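Local coordinates for protein digeranylgeranylglycerophospholipid reductase (PDB 4OPC) that reduces the double bonds of geranylgeranyl chains in archaeal membrane lipid precursors, using one bound FAD per subunit, to give saturated archaeols, at residues A[152-165]-A[282-294]. Sequence-based numbering, arbitrary orientation. Where two conformers were deposited one is given.
Sequences KVVVEATGYSRSFR and NGIIVIGDSGFTV. With FDA (dihydroflavine-adenine dinucleotide), chain B.
Strands 153-156 and 284-286 are parallel neighbours in the mixed sheet of the Rossmann-type FAD-binding domain, and the loops after them line the pyrophosphate of the reduced FAD. Four backbone hydrogen bonds, from Val154 N to Gly283 O through to Ile287 N to Glu156 O, join the strands and their flanking residues. On the face toward helix 302-322, Val155 CG1 presses tightly on Ile287 CD1 (3.5 Å).

On the other face Glu156 lies beside the apolar Val154, Ile284 and Val286, and its carboxylate meets Ser290 of the turn after strand 284-286. Ser290 OG, anti to its backbone N (chi1 -177°), gives its proton to Glu156 OE1 at 2.8 Å, from above the carboxylate plane, and accepts from Arg165 NE at 3.2 Å. Arg165 NH2 reaches Ser290 O (2.8 Å) almost in line with the carbonyl, making a side-on, two-nitrogen grip. OE1 also accepts from Thr158 N and OG1. OE2 takes Arg165 N on its anti lone pair; Phe164 N approaches the same side, tilted out of the plane. A glutamine in place of Glu156 would probably turn an NH2 toward some of these donors, freeing Ser290 and the 158-165 loop to shift.

Asp289 N binds FDA O2P (2.8 Å), Asp289 OD1 accepts from FDA O3', and a water links Gly159 N and Ser290 N to O2P. Five donors on one buried carboxylate would be expected to keep Glu156 ionised and to fix both cofactor-binding loops together.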
loop_
_atom_site.group_PDB
_atom_site.type_symbol
_atom_site.label_atom_id
_atom_site.label_comp_id
_atom_site.label_asym_id
_atom_site.label_seq_id
_atom_site.Cartn_x
_atom_site.Cartn_y
_atom_site.Cartn_z
ATOM N N LYS A 152 5.832 -23.892 -9.948
ATOM C CA LYS A 152 6.839 -23.182 -10.737
ATOM C C LYS A 152 7.095 -21.777 -10.193
ATOM O O LYS A 152 8.217 -21.273 -10.262
ATOM C CB LYS A 152 6.442 -23.100 -12.219
ATOM C CG LYS A 152 6.267 -24.429 -12.907
ATOM C CD LYS A 152 7.402 -25.406 -12.584
ATOM C CE LYS A 152 8.714 -25.015 -13.223
ATOM N NZ LYS A 152 9.780 -26.019 -12.923
ATOM N N VAL A 153 6.044 -21.123 -9.701
ATOM C CA VAL A 153 6.160 -19.787 -9.124
ATOM C C VAL A 153 5.302 -19.703 -7.870
ATOM O O VAL A 153 4.149 -20.156 -7.857
ATOM C CB VAL A 153 5.695 -18.673 -10.106
ATOM C CG1 VAL A 153 6.015 -17.287 -9.543
ATOM C CG2 VAL A 153 6.336 -18.830 -11.468
ATOM N N VAL A 154 5.875 -19.145 -6.816
ATOM C CA VAL A 154 5.141 -18.766 -5.620
ATOM C C VAL A 154 4.863 -17.266 -5.718
ATOM O O VAL A 154 5.767 -16.479 -6.032
ATOM C CB VAL A 154 5.951 -19.046 -4.342
ATOM C CG1 VAL A 154 5.317 -18.356 -3.133
ATOM C CG2 VAL A 154 6.046 -20.542 -4.072
ATOM N N VAL A 155 3.616 -16.876 -5.483
ATOM C CA VAL A 155 3.268 -15.468 -5.361
ATOM C C VAL A 155 3.155 -15.193 -3.871
ATOM O O VAL A 155 2.283 -15.744 -3.192
ATOM C CB VAL A 155 1.940 -15.152 -6.078
ATOM C CG1 VAL A 155 1.531 -13.719 -5.811
ATOM C CG2 VAL A 155 2.078 -15.400 -7.575
ATOM N N GLU A 156 4.084 -14.395 -3.348
ATOM C CA GLU A 156 4.141 -14.079 -1.930
ATOM C C GLU A 156 3.286 -12.841 -1.692
ATOM O O GLU A 156 3.663 -11.727 -2.054
ATOM C CB GLU A 156 5.596 -13.820 -1.513
ATOM C CG GLU A 156 5.985 -14.384 -0.147
ATOM C CD GLU A 156 5.651 -13.471 1.030
ATOM O OE1 GLU A 156 4.766 -12.608 0.893
ATOM O OE2 GLU A 156 6.242 -13.652 2.115
ATOM N N ALA A 157 2.123 -13.054 -1.092
ATOM C CA ALA A 157 1.132 -12.011 -0.896
ATOM C C ALA A 157 0.701 -11.996 0.573
ATOM O O ALA A 157 -0.483 -11.845 0.888
ATOM C CB ALA A 157 -0.059 -12.251 -1.814
ATOM N N THR A 158 1.674 -12.150 1.466
ATOM C CA THR A 158 1.399 -12.354 2.890
ATOM C C THR A 158 1.195 -11.062 3.683
ATOM O O THR A 158 1.081 -11.086 4.913
ATOM C CB THR A 158 2.523 -13.168 3.566
ATOM O OG1 THR A 158 3.746 -12.419 3.498
ATOM C CG2 THR A 158 2.704 -14.545 2.913
ATOM N N GLY A 159 1.119 -9.933 2.988
ATOM C CA GLY A 159 0.993 -8.644 3.656
ATOM C C GLY A 159 2.227 -8.258 4.456
ATOM O O GLY A 159 3.326 -8.752 4.198
ATOM N N TYR A 160 2.046 -7.374 5.426
ATOM C CA TYR A 160 3.169 -6.876 6.207
ATOM C C TYR A 160 3.918 -8.009 6.926
ATOM O O TYR A 160 5.104 -7.886 7.224
ATOM C CB TYR A 160 2.696 -5.821 7.209
ATOM C CG TYR A 160 3.794 -5.274 8.093
ATOM C CD1 TYR A 160 4.571 -4.192 7.697
ATOM C CD2 TYR A 160 4.050 -5.853 9.324
ATOM C CE1 TYR A 160 5.588 -3.697 8.519
ATOM C CE2 TYR A 160 5.046 -5.388 10.136
ATOM C CZ TYR A 160 5.811 -4.312 9.739
ATOM O OH TYR A 160 6.803 -3.862 10.589
ATOM N N SER A 161 3.228 -9.102 7.218
ATOM C CA SER A 161 3.884 -10.231 7.875
ATOM C C SER A 161 5.126 -10.709 7.131
ATOM O O SER A 161 6.093 -11.126 7.766
ATOM C CB SER A 161 2.914 -11.407 8.079
ATOM O OG SER A 161 2.728 -12.164 6.893
ATOM N N ARG A 162 5.097 -10.649 5.797
ATOM C CA ARG A 162 6.217 -11.133 4.972
ATOM C C ARG A 162 6.658 -12.505 5.447
ATOM O O ARG A 162 7.841 -12.803 5.537
ATOM C CB ARG A 162 7.384 -10.145 5.006
ATOM C CG ARG A 162 7.004 -8.805 4.432
ATOM C CD ARG A 162 7.977 -7.746 4.862
ATOM N NE ARG A 162 7.654 -7.235 6.190
ATOM C CZ ARG A 162 8.543 -6.763 7.056
ATOM N NH1 ARG A 162 9.842 -6.783 6.772
ATOM N NH2 ARG A 162 8.126 -6.294 8.219
ATOM N N SER A 163 5.679 -13.347 5.756
ATOM C CA SER A 163 5.935 -14.534 6.559
ATOM C C SER A 163 6.521 -15.721 5.802
ATOM O O SER A 163 6.882 -16.733 6.415
ATOM C CB SER A 163 4.641 -14.958 7.240
ATOM O OG SER A 163 3.681 -15.321 6.262
ATOM N N PHE A 164 6.593 -15.616 4.485
ATOM C CA PHE A 164 7.218 -16.655 3.680
ATOM C C PHE A 164 8.591 -16.212 3.191
ATOM O O PHE A 164 9.593 -16.889 3.434
ATOM C CB PHE A 164 6.288 -17.007 2.516
ATOM C CG PHE A 164 6.770 -18.131 1.642
ATOM C CD1 PHE A 164 6.498 -19.446 1.982
ATOM C CD2 PHE A 164 7.444 -17.873 0.464
ATOM C CE1 PHE A 164 6.903 -20.483 1.158
ATOM C CE2 PHE A 164 7.853 -18.917 -0.355
ATOM C CZ PHE A 164 7.579 -20.216 0.000
ATOM N N ARG A 165 8.657 -15.056 2.533
ATOM C CA ARG A 165 9.937 -14.592 1.996
ATOM C C ARG A 165 10.979 -14.326 3.081
ATOM O O ARG A 165 12.185 -14.437 2.820
ATOM C CB ARG A 165 9.765 -13.377 1.079
ATOM C CG ARG A 165 9.336 -12.084 1.767
ATOM C CD ARG A 165 9.110 -11.013 0.707
ATOM N NE ARG A 165 8.898 -9.669 1.243
ATOM C CZ ARG A 165 9.871 -8.841 1.606
ATOM N NH1 ARG A 165 11.142 -9.212 1.497
ATOM N NH2 ARG A 165 9.571 -7.639 2.087
ATOM N N ASN A 282 14.208 -16.092 -8.371
ATOM C CA ASN A 282 14.031 -17.427 -8.939
ATOM C C ASN A 282 12.851 -18.148 -8.300
ATOM O O ASN A 282 12.898 -18.485 -7.117
ATOM C CB ASN A 282 15.278 -18.294 -8.738
ATOM C CG ASN A 282 16.542 -17.683 -9.306
ATOM O OD1 ASN A 282 16.532 -16.966 -10.308
ATOM N ND2 ASN A 282 17.661 -17.995 -8.667
ATOM N N GLY A 283 11.803 -18.389 -9.086
ATOM C CA GLY A 283 10.635 -19.112 -8.609
ATOM C C GLY A 283 9.671 -18.337 -7.725
ATOM O O GLY A 283 8.782 -18.953 -7.120
ATOM N N ILE A 284 9.826 -17.012 -7.626
ATOM C CA ILE A 284 8.992 -16.253 -6.687
ATOM C C ILE A 284 8.760 -14.817 -7.134
ATOM O O ILE A 284 9.667 -14.155 -7.662
ATOM C CB ILE A 284 9.597 -16.275 -5.269
ATOM C CG1 ILE A 284 8.701 -15.531 -4.280
ATOM C CG2 ILE A 284 11.040 -15.737 -5.272
ATOM C CD1 ILE A 284 9.079 -15.760 -2.814
ATOM N N ILE A 285 7.533 -14.352 -6.928
ATOM C CA ILE A 285 7.177 -12.941 -7.081
ATOM C C ILE A 285 6.523 -12.491 -5.783
ATOM O O ILE A 285 5.776 -13.263 -5.164
ATOM C CB ILE A 285 6.228 -12.730 -8.274
ATOM C CG1 ILE A 285 7.009 -12.843 -9.587
ATOM C CG2 ILE A 285 5.474 -11.383 -8.169
ATOM C CD1 ILE A 285 6.110 -12.849 -10.821
ATOM N N VAL A 286 6.813 -11.259 -5.358
ATOM C CA VAL A 286 6.257 -10.688 -4.143
ATOM C C VAL A 286 5.347 -9.518 -4.497
ATOM O O VAL A 286 5.704 -8.679 -5.328
ATOM C CB VAL A 286 7.395 -10.194 -3.229
ATOM C CG1 VAL A 286 6.836 -9.619 -1.935
ATOM C CG2 VAL A 286 8.361 -11.333 -2.943
ATOM N N ILE A 287 4.170 -9.466 -3.876
ATOM C CA ILE A 287 3.175 -8.440 -4.193
ATOM C C ILE A 287 2.533 -7.856 -2.932
ATOM O O ILE A 287 2.708 -8.380 -1.821
ATOM C CB ILE A 287 2.082 -8.962 -5.158
ATOM C CG1 ILE A 287 1.300 -10.109 -4.516
ATOM C CG2 ILE A 287 2.686 -9.405 -6.487
ATOM C CD1 ILE A 287 0.107 -10.558 -5.352
ATOM N N GLY A 288 1.797 -6.761 -3.098
ATOM C CA GLY A 288 1.089 -6.148 -1.988
ATOM C C GLY A 288 1.992 -5.598 -0.896
ATOM O O GLY A 288 3.161 -5.251 -1.142
ATOM N N ASP A 289 1.457 -5.522 0.318
ATOM C CA ASP A 289 2.238 -4.995 1.436
ATOM C C ASP A 289 3.554 -5.751 1.632
ATOM O O ASP A 289 4.538 -5.151 2.067
ATOM C CB ASP A 289 1.460 -5.039 2.762
ATOM C CG ASP A 289 0.373 -3.973 2.873
ATOM O OD1 ASP A 289 0.223 -3.136 1.959
ATOM O OD2 ASP A 289 -0.335 -3.981 3.910
ATOM N N SER A 290 3.574 -7.056 1.348
ATOM C CA SER A 290 4.815 -7.811 1.472
ATOM C C SER A 290 5.906 -7.259 0.569
ATOM O O SER A 290 7.079 -7.370 0.892
ATOM C CB SER A 290 4.561 -9.282 1.152
ATOM O OG SER A 290 5.751 -10.026 1.341
ATOM N N GLY A 291 5.509 -6.688 -0.565
ATOM C CA GLY A 291 6.437 -6.062 -1.494
ATOM C C GLY A 291 6.493 -4.549 -1.370
ATOM O O GLY A 291 7.047 -3.879 -2.240
ATOM N N PHE A 292 5.896 -4.016 -0.309
ATOM C CA PHE A 292 5.880 -2.572 -0.023
ATOM C C PHE A 292 5.228 -1.757 -1.143
ATOM O O PHE A 292 5.785 -0.747 -1.577
ATOM C CB PHE A 292 7.291 -2.017 0.270
ATOM C CG PHE A 292 8.092 -2.839 1.251
ATOM C CD1 PHE A 292 7.493 -3.447 2.352
ATOM C CD2 PHE A 292 9.461 -3.003 1.061
ATOM C CE1 PHE A 292 8.235 -4.179 3.248
ATOM C CE2 PHE A 292 10.208 -3.757 1.949
ATOM C CZ PHE A 292 9.598 -4.348 3.036
ATOM N N THR A 293 4.040 -2.156 -1.582
ATOM C CA THR A 293 3.367 -1.462 -2.689
ATOM C C THR A 293 2.553 -0.192 -2.323
ATOM O O THR A 293 1.984 0.472 -3.186
ATOM C CB THR A 293 2.518 -2.443 -3.511
ATOM O OG1 THR A 293 1.640 -3.168 -2.635
ATOM C CG2 THR A 293 3.418 -3.436 -4.232
ATOM N N VAL A 294 2.555 0.184 -1.063
ATOM C CA VAL A 294 1.684 1.248 -0.587
ATOM C C VAL A 294 2.189 2.636 -0.993
ATOM O O VAL A 294 3.401 2.896 -0.973
ATOM C CB VAL A 294 1.608 1.160 0.932
ATOM C CG1 VAL A 294 0.749 2.278 1.511
ATOM C CG2 VAL A 294 1.063 -0.207 1.336
HETATM P PA FDA B . -3.244 -8.233 3.566
HETATM O O1A FDA B . -2.556 -8.068 4.864
HETATM O O2A FDA B . -4.613 -7.582 3.407
HETATM O O5B FDA B . -3.415 -9.777 3.265
HETATM C C5B FDA B . -2.354 -10.705 3.570
HETATM C C4B FDA B . -2.982 -12.063 3.737
HETATM O O4B FDA B . -1.945 -13.059 3.851
HETATM C C3B FDA B . -3.874 -12.218 4.974
HETATM O O3B FDA B . -5.205 -12.575 4.605
HETATM C C2B FDA B . -3.141 -13.269 5.830
HETATM O O2B FDA B . -4.032 -14.109 6.546
HETATM C C1B FDA B . -2.367 -14.044 4.773
HETATM N N9A FDA B . -1.158 -14.732 5.207
HETATM C C8A FDA B . -0.045 -14.173 5.785
HETATM N N7A FDA B . 0.932 -15.025 5.996
HETATM C C5A FDA B . 0.430 -16.224 5.513
HETATM C C6A FDA B . 0.996 -17.509 5.397
HETATM N N6A FDA B . 2.256 -17.797 5.727
HETATM N N1A FDA B . 0.247 -18.470 4.822
HETATM C C2A FDA B . -1.004 -18.177 4.451
HETATM N N3A FDA B . -1.630 -16.999 4.473
HETATM C C4A FDA B . -0.841 -16.051 4.994
HETATM N N1 FDA B . -5.288 1.220 1.761
HETATM C C2 FDA B . -6.221 1.768 0.917
HETATM O O2 FDA B . -6.171 1.586 -0.295
HETATM N N3 FDA B . -7.229 2.499 1.489
HETATM C C4 FDA B . -7.356 2.846 2.818
HETATM O O4 FDA B . -8.385 3.393 3.210
HETATM C C4X FDA B . -6.336 2.311 3.634
HETATM N N5 FDA B . -6.371 2.553 4.976
HETATM C C5X FDA B . -5.610 1.793 5.839
HETATM C C6 FDA B . -5.839 1.836 7.207
HETATM C C7 FDA B . -5.150 1.015 8.087
HETATM C C7M FDA B . -5.531 1.010 9.545
HETATM C C8 FDA B . -4.162 0.151 7.592
HETATM C C8M FDA B . -3.445 -0.806 8.516
HETATM C C9 FDA B . -3.913 0.117 6.218
HETATM C C9A FDA B . -4.638 0.910 5.336
HETATM N N10 FDA B . -4.441 0.872 3.937
HETATM C C10 FDA B . -5.362 1.473 3.107
HETATM C "C1'" FDA B . -3.466 -0.060 3.319
HETATM C "C2'" FDA B . -4.171 -1.337 2.823
HETATM O "O2'" FDA B . -5.076 -1.829 3.815
HETATM C "C3'" FDA B . -3.144 -2.430 2.517
HETATM O "O3'" FDA B . -2.108 -1.857 1.730
HETATM C "C4'" FDA B . -3.681 -3.631 1.726
HETATM O "O4'" FDA B . -4.891 -4.133 2.290
HETATM C "C5'" FDA B . -2.651 -4.734 1.640
HETATM O "O5'" FDA B . -3.219 -5.887 0.985
HETATM P P FDA B . -2.391 -7.243 0.922
HETATM O O1P FDA B . -3.225 -8.207 0.183
HETATM O O2P FDA B . -0.968 -7.008 0.437
HETATM O O3P FDA B . -2.218 -7.689 2.449
HETATM O O HOH W 1 1.149 -8.740 0.414
HETATM O O HOH W 2 -0.595 -6.183 5.508
#